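PDB 7CDH: isoaspartyl dipeptidase from Fervidobacterium islandicum, which probably hydrolyses isoaspartyl (beta-aspartyl) dipeptides as a zinc-dependent M38 metallopeptidase, a reaction associated with the repair or clearance of damaged proteins. Local coordinates for residues A[113-125]-A[369-383]. Residues are numbered along the deposited sequence; the frame is centred on the assembly and turned at random.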
loop_
_atom_site.group_PDB
_atom_site.type_symbol
_atom_site.label_atom_id
_atom_site.label_comp_id
_atom_site.label_asym_id
_atom_site.label_seq_id
_atom_site.Cartn_x
_atom_site.Cartn_y
_atom_site.Cartn_z
ATOM N N ALA A 113 9.627 26.457 -9.758
ATOM C CA ALA A 113 10.357 26.411 -11.049
ATOM C C ALA A 113 9.447 26.899 -12.185
ATOM O O ALA A 113 9.947 27.567 -13.119
ATOM C CB ALA A 113 10.924 25.045 -11.337
ATOM N N LYS A 114 8.165 26.590 -12.123
ATOM C CA LYS A 114 7.200 26.970 -13.196
ATOM C C LYS A 114 6.889 28.461 -13.113
ATOM O O LYS A 114 6.715 29.077 -14.193
ATOM C CB LYS A 114 5.878 26.212 -13.095
ATOM C CG LYS A 114 5.946 24.807 -13.652
ATOM C CD LYS A 114 6.053 24.835 -15.119
ATOM C CE LYS A 114 5.784 23.514 -15.779
ATOM N NZ LYS A 114 5.052 23.732 -17.046
ATOM N N SER A 115 6.823 29.023 -11.906
ATOM C CA SER A 115 6.470 30.449 -11.782
ATOM C C SER A 115 7.689 31.316 -12.151
ATOM O O SER A 115 7.475 32.355 -12.817
ATOM C CB SER A 115 5.871 30.796 -10.452
ATOM O OG SER A 115 6.813 30.668 -9.441
ATOM N N LEU A 116 8.899 30.940 -11.728
ATOM C CA LEU A 116 10.133 31.600 -12.215
ATOM C C LEU A 116 10.126 31.554 -13.747
ATOM O O LEU A 116 10.389 32.564 -14.349
ATOM C CB LEU A 116 11.362 30.917 -11.628
ATOM C CG LEU A 116 11.522 31.079 -10.122
ATOM C CD1 LEU A 116 12.700 30.269 -9.599
ATOM C CD2 LEU A 116 11.698 32.525 -9.765
ATOM N N GLU A 117 9.694 30.475 -14.369
ATOM C CA GLU A 117 9.784 30.382 -15.846
ATOM C C GLU A 117 8.773 31.354 -16.478
ATOM O O GLU A 117 9.049 31.901 -17.557
ATOM C CB GLU A 117 9.592 28.934 -16.299
ATOM C CG GLU A 117 9.511 28.767 -17.804
ATOM C CD GLU A 117 9.051 27.409 -18.320
ATOM O OE1 GLU A 117 8.600 26.544 -17.507
ATOM O OE2 GLU A 117 9.121 27.213 -19.554
ATOM N N SER A 118 7.616 31.531 -15.856
ATOM C CA SER A 118 6.529 32.405 -16.354
ATOM C C SER A 118 7.007 33.845 -16.401
ATOM O O SER A 118 6.566 34.561 -17.292
ATOM C CB SER A 118 5.304 32.308 -15.507
ATOM O OG SER A 118 4.564 31.211 -15.949
ATOM N N GLU A 119 7.796 34.242 -15.418
ATOM C CA GLU A 119 8.294 35.621 -15.224
ATOM C C GLU A 119 9.517 35.843 -16.131
ATOM O O GLU A 119 10.005 36.956 -16.142
ATOM C CB GLU A 119 8.619 35.816 -13.746
ATOM C CG GLU A 119 7.403 35.713 -12.833
ATOM C CD GLU A 119 6.772 37.054 -12.494
ATOM O OE1 GLU A 119 6.834 37.451 -11.298
ATOM O OE2 GLU A 119 6.250 37.717 -13.432
ATOM N N GLY A 120 9.999 34.805 -16.826
ATOM C CA GLY A 120 10.964 34.907 -17.933
ATOM C C GLY A 120 12.276 34.172 -17.674
ATOM O O GLY A 120 13.134 34.190 -18.561
ATOM N N LEU A 121 12.431 33.528 -16.520
ATOM C CA LEU A 121 13.633 32.717 -16.190
ATOM C C LEU A 121 13.558 31.363 -16.917
ATOM O O LEU A 121 12.529 31.058 -17.520
ATOM C CB LEU A 121 13.662 32.570 -14.676
ATOM C CG LEU A 121 15.031 32.560 -14.033
ATOM C CD1 LEU A 121 15.766 33.854 -14.328
ATOM C CD2 LEU A 121 14.900 32.322 -12.533
ATOM N N ASN A 122 14.664 30.625 -16.965
ATOM C CA ASN A 122 14.761 29.234 -17.488
ATOM C C ASN A 122 15.102 28.387 -16.278
ATOM O O ASN A 122 16.054 28.813 -15.524
ATOM C CB ASN A 122 15.887 29.042 -18.512
ATOM C CG ASN A 122 15.840 30.061 -19.631
ATOM O OD1 ASN A 122 15.175 29.844 -20.651
ATOM N ND2 ASN A 122 16.541 31.162 -19.441
ATOM N N THR A 123 14.353 27.309 -16.045
ATOM C CA THR A 123 14.437 26.539 -14.777
ATOM C C THR A 123 14.434 25.047 -15.066
ATOM O O THR A 123 13.682 24.610 -15.956
ATOM C CB THR A 123 13.246 26.839 -13.865
ATOM O OG1 THR A 123 12.055 26.437 -14.560
ATOM C CG2 THR A 123 13.170 28.303 -13.555
ATOM N N PHE A 124 15.185 24.310 -14.259
ATOM C CA PHE A 124 15.186 22.837 -14.229
ATOM C C PHE A 124 15.279 22.462 -12.765
ATOM O O PHE A 124 15.680 23.296 -11.937
ATOM C CB PHE A 124 16.327 22.245 -15.059
ATOM C CG PHE A 124 16.368 22.800 -16.458
ATOM C CD1 PHE A 124 17.021 23.984 -16.723
ATOM C CD2 PHE A 124 15.659 22.192 -17.483
ATOM C CE1 PHE A 124 16.955 24.561 -17.982
ATOM C CE2 PHE A 124 15.673 22.717 -18.765
ATOM C CZ PHE A 124 16.299 23.914 -19.006
ATOM N N ILE A 125 14.906 21.235 -12.446
ATOM C CA ILE A 125 14.939 20.807 -11.033
ATOM C C ILE A 125 15.600 19.441 -10.993
ATOM O O ILE A 125 15.604 18.754 -11.998
ATOM C CB ILE A 125 13.518 20.836 -10.434
ATOM C CG1 ILE A 125 12.592 19.802 -11.067
ATOM C CG2 ILE A 125 12.920 22.232 -10.565
ATOM C CD1 ILE A 125 11.315 19.620 -10.317
ATOM N N SER A 369 16.437 37.103 -21.614
ATOM C CA SER A 369 16.100 35.663 -21.485
ATOM C C SER A 369 15.020 35.345 -22.504
ATOM O O SER A 369 14.017 36.052 -22.515
ATOM C CB SER A 369 15.671 35.310 -20.095
ATOM O OG SER A 369 15.494 33.904 -19.980
ATOM N N LYS A 370 15.272 34.366 -23.363
ATOM C CA LYS A 370 14.334 33.984 -24.430
ATOM C C LYS A 370 14.024 35.241 -25.240
ATOM O O LYS A 370 12.916 35.338 -25.814
ATOM C CB LYS A 370 13.071 33.366 -23.821
ATOM C CG LYS A 370 13.327 32.272 -22.791
ATOM C CD LYS A 370 12.088 31.729 -22.102
ATOM C CE LYS A 370 11.946 32.195 -20.665
ATOM N NZ LYS A 370 11.126 31.265 -19.856
ATOM N N GLY A 371 14.970 36.174 -25.283
ATOM C CA GLY A 371 14.908 37.351 -26.174
ATOM C C GLY A 371 14.009 38.437 -25.633
ATOM O O GLY A 371 13.721 39.349 -26.384
ATOM N N GLU A 372 13.597 38.337 -24.373
ATOM C CA GLU A 372 12.792 39.367 -23.671
ATOM C C GLU A 372 13.748 40.089 -22.717
ATOM O O GLU A 372 14.617 39.428 -22.108
ATOM C CB GLU A 372 11.566 38.716 -23.001
ATOM C CG GLU A 372 11.020 39.465 -21.781
ATOM C CD GLU A 372 9.983 38.762 -20.898
ATOM O OE1 GLU A 372 9.654 37.573 -21.167
ATOM O OE2 GLU A 372 9.507 39.401 -19.922
ATOM N N PHE A 373 13.626 41.406 -22.611
ATOM C CA PHE A 373 14.391 42.206 -21.625
ATOM C C PHE A 373 13.739 42.000 -20.267
ATOM O O PHE A 373 12.611 42.441 -20.084
ATOM C CB PHE A 373 14.408 43.692 -22.000
ATOM C CG PHE A 373 15.378 44.030 -23.100
ATOM C CD1 PHE A 373 16.686 44.356 -22.802
ATOM C CD2 PHE A 373 14.992 43.993 -24.426
ATOM C CE1 PHE A 373 17.594 44.638 -23.803
ATOM C CE2 PHE A 373 15.903 44.273 -25.428
ATOM C CZ PHE A 373 17.204 44.580 -25.113
ATOM N N LEU A 374 14.417 41.306 -19.374
ATOM C CA LEU A 374 14.052 41.245 -17.938
ATOM C C LEU A 374 14.535 42.534 -17.286
ATOM O O LEU A 374 13.895 42.985 -16.331
ATOM C CB LEU A 374 14.707 40.022 -17.287
ATOM C CG LEU A 374 14.420 38.682 -17.975
ATOM C CD1 LEU A 374 15.000 37.535 -17.156
ATOM C CD2 LEU A 374 12.914 38.482 -18.191
ATOM N N MET A 375 15.656 43.068 -17.773
ATOM C CA MET A 375 16.243 44.346 -17.295
ATOM C C MET A 375 16.874 45.096 -18.479
ATOM O O MET A 375 17.591 44.467 -19.303
ATOM C CB MET A 375 17.290 44.122 -16.204
ATOM C CG MET A 375 17.626 45.412 -15.496
ATOM S SD MET A 375 18.681 45.212 -14.046
ATOM C CE MET A 375 20.104 44.430 -14.789
ATOM N N LYS A 376 16.531 46.380 -18.597
ATOM C CA LYS A 376 16.999 47.318 -19.645
ATOM C C LYS A 376 17.514 48.567 -18.935
ATOM O O LYS A 376 16.692 49.278 -18.283
ATOM C CB LYS A 376 15.879 47.641 -20.629
ATOM C CG LYS A 376 16.375 48.153 -21.972
ATOM C CD LYS A 376 15.305 48.701 -22.880
ATOM C CE LYS A 376 14.831 47.690 -23.896
ATOM N NZ LYS A 376 13.536 48.100 -24.489
ATOM N N ASP A 377 18.836 48.750 -18.969
ATOM C CA ASP A 377 19.521 49.971 -18.478
ATOM C C ASP A 377 19.112 50.207 -17.026
ATOM O O ASP A 377 18.590 51.298 -16.736
ATOM C CB ASP A 377 19.194 51.166 -19.384
ATOM C CG ASP A 377 19.753 51.010 -20.788
ATOM O OD1 ASP A 377 20.952 50.664 -20.899
ATOM O OD2 ASP A 377 18.978 51.183 -21.758
ATOM N N GLY A 378 19.298 49.195 -16.175
ATOM C CA GLY A 378 18.967 49.206 -14.732
ATOM C C GLY A 378 17.472 49.153 -14.419
ATOM O O GLY A 378 17.152 49.168 -13.244
ATOM N N VAL A 379 16.586 49.100 -15.416
ATOM C CA VAL A 379 15.106 49.147 -15.231
ATOM C C VAL A 379 14.529 47.735 -15.371
ATOM O O VAL A 379 14.349 47.204 -16.523
ATOM C CB VAL A 379 14.408 50.122 -16.199
ATOM C CG1 VAL A 379 12.927 50.271 -15.855
ATOM C CG2 VAL A 379 15.090 51.478 -16.222
ATOM N N MET A 380 14.160 47.188 -14.221
ATOM C CA MET A 380 13.510 45.867 -14.069
ATOM C C MET A 380 12.157 45.869 -14.780
ATOM O O MET A 380 11.397 46.850 -14.624
ATOM C CB MET A 380 13.315 45.616 -12.577
ATOM C CG MET A 380 12.760 44.250 -12.255
ATOM S SD MET A 380 14.061 43.090 -11.911
ATOM C CE MET A 380 15.056 43.996 -10.724
ATOM N N LYS A 381 11.846 44.790 -15.499
ATOM C CA LYS A 381 10.484 44.513 -16.040
ATOM C C LYS A 381 9.448 44.488 -14.910
ATOM O O LYS A 381 9.831 44.496 -13.719
ATOM C CB LYS A 381 10.419 43.152 -16.734
ATOM C CG LYS A 381 10.495 41.952 -15.789
ATOM C CD LYS A 381 10.245 40.624 -16.490
ATOM C CE LYS A 381 8.793 40.211 -16.483
ATOM N NZ LYS A 381 8.474 39.297 -17.598
ATOM N N ASN A 382 8.172 44.390 -15.285
ATOM C CA ASN A 382 7.022 44.319 -14.343
ATOM C C ASN A 382 6.881 42.894 -13.787
ATOM O O ASN A 382 6.582 41.985 -14.569
ATOM C CB ASN A 382 5.721 44.761 -15.021
ATOM C CG ASN A 382 4.875 45.618 -14.111
ATOM O OD1 ASN A 382 4.241 45.113 -13.186
ATOM N ND2 ASN A 382 4.909 46.919 -14.347
ATOM N N LEU A 383 7.030 42.734 -12.470
ATOM C CA LEU A 383 6.861 41.452 -11.726
ATOM C C LEU A 383 5.626 41.459 -10.790
ATOM O O LEU A 383 5.177 42.535 -10.331
ATOM C CB LEU A 383 8.140 41.210 -10.918
ATOM C CG LEU A 383 9.441 41.155 -11.713
ATOM C CD1 LEU A 383 10.635 41.137 -10.769
ATOM C CD2 LEU A 383 9.460 39.955 -12.633
HETATM O O HOH W 1 7.765 36.685 -19.011
HETATM O O HOH W 2 6.042 38.316 -16.445
HETATM O O HOH W 3 12.715 28.507 -20.769
#
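K370, S369 and K381 reach across to the turn 119-121 and bind its backbone carbonyls one after another. The lysine of the S369-E372 type I' turn does most: K370 NZ donates to L121 O at 2.7 Å, tilted from that carbonyl plane, and to E117 O at 3.2 Å, in the plane and on a lone pair. A bend at chi3 (-106°) turns the end of the K370 chain in between these two oxygens. S369 OG points almost straight down the carbonyl of G120 (2.8 Å to G120 O, C=O...OG angle 164°) and takes a weak bond from N122 ND2, whose main partner is T91 O. K381 NZ sits above the plane of the E119 carbonyl, 3.2 Å from E119 O.

Charge pairing backs this up. K381 NZ is also salt-bridged to E372 OE2 (2.5 Å), on the syn lone pair, and one water links it to E119 OE2. E117 OE2 lies 4.5 Å from K370 NZ, beyond a salt bridge; the glutamate's other oxygen pairs with K150. With an alanine in place of K370, E117 O would keep G120 N, but L121 O would probably lose its lysine donor and the turn a tie to the S369-E372 turn.

Apolar contact is thinner. L374 CD2 packs against G120 CA at 4.1 Å. L383 CD2 sits over one face of the E119 carboxylate, and both residues also touch I82 of helix 82-86.

G120, at positive phi (119°), ends helix 106-118 in a Schellman motif and leads into strand 122-127, an alpha-to-beta connection of the amidohydrolase TIM barrel; here the S369-E372 turn, which joins strands 364-369 and 372-376, docks onto it together with the side chains of L374, K381 and L383.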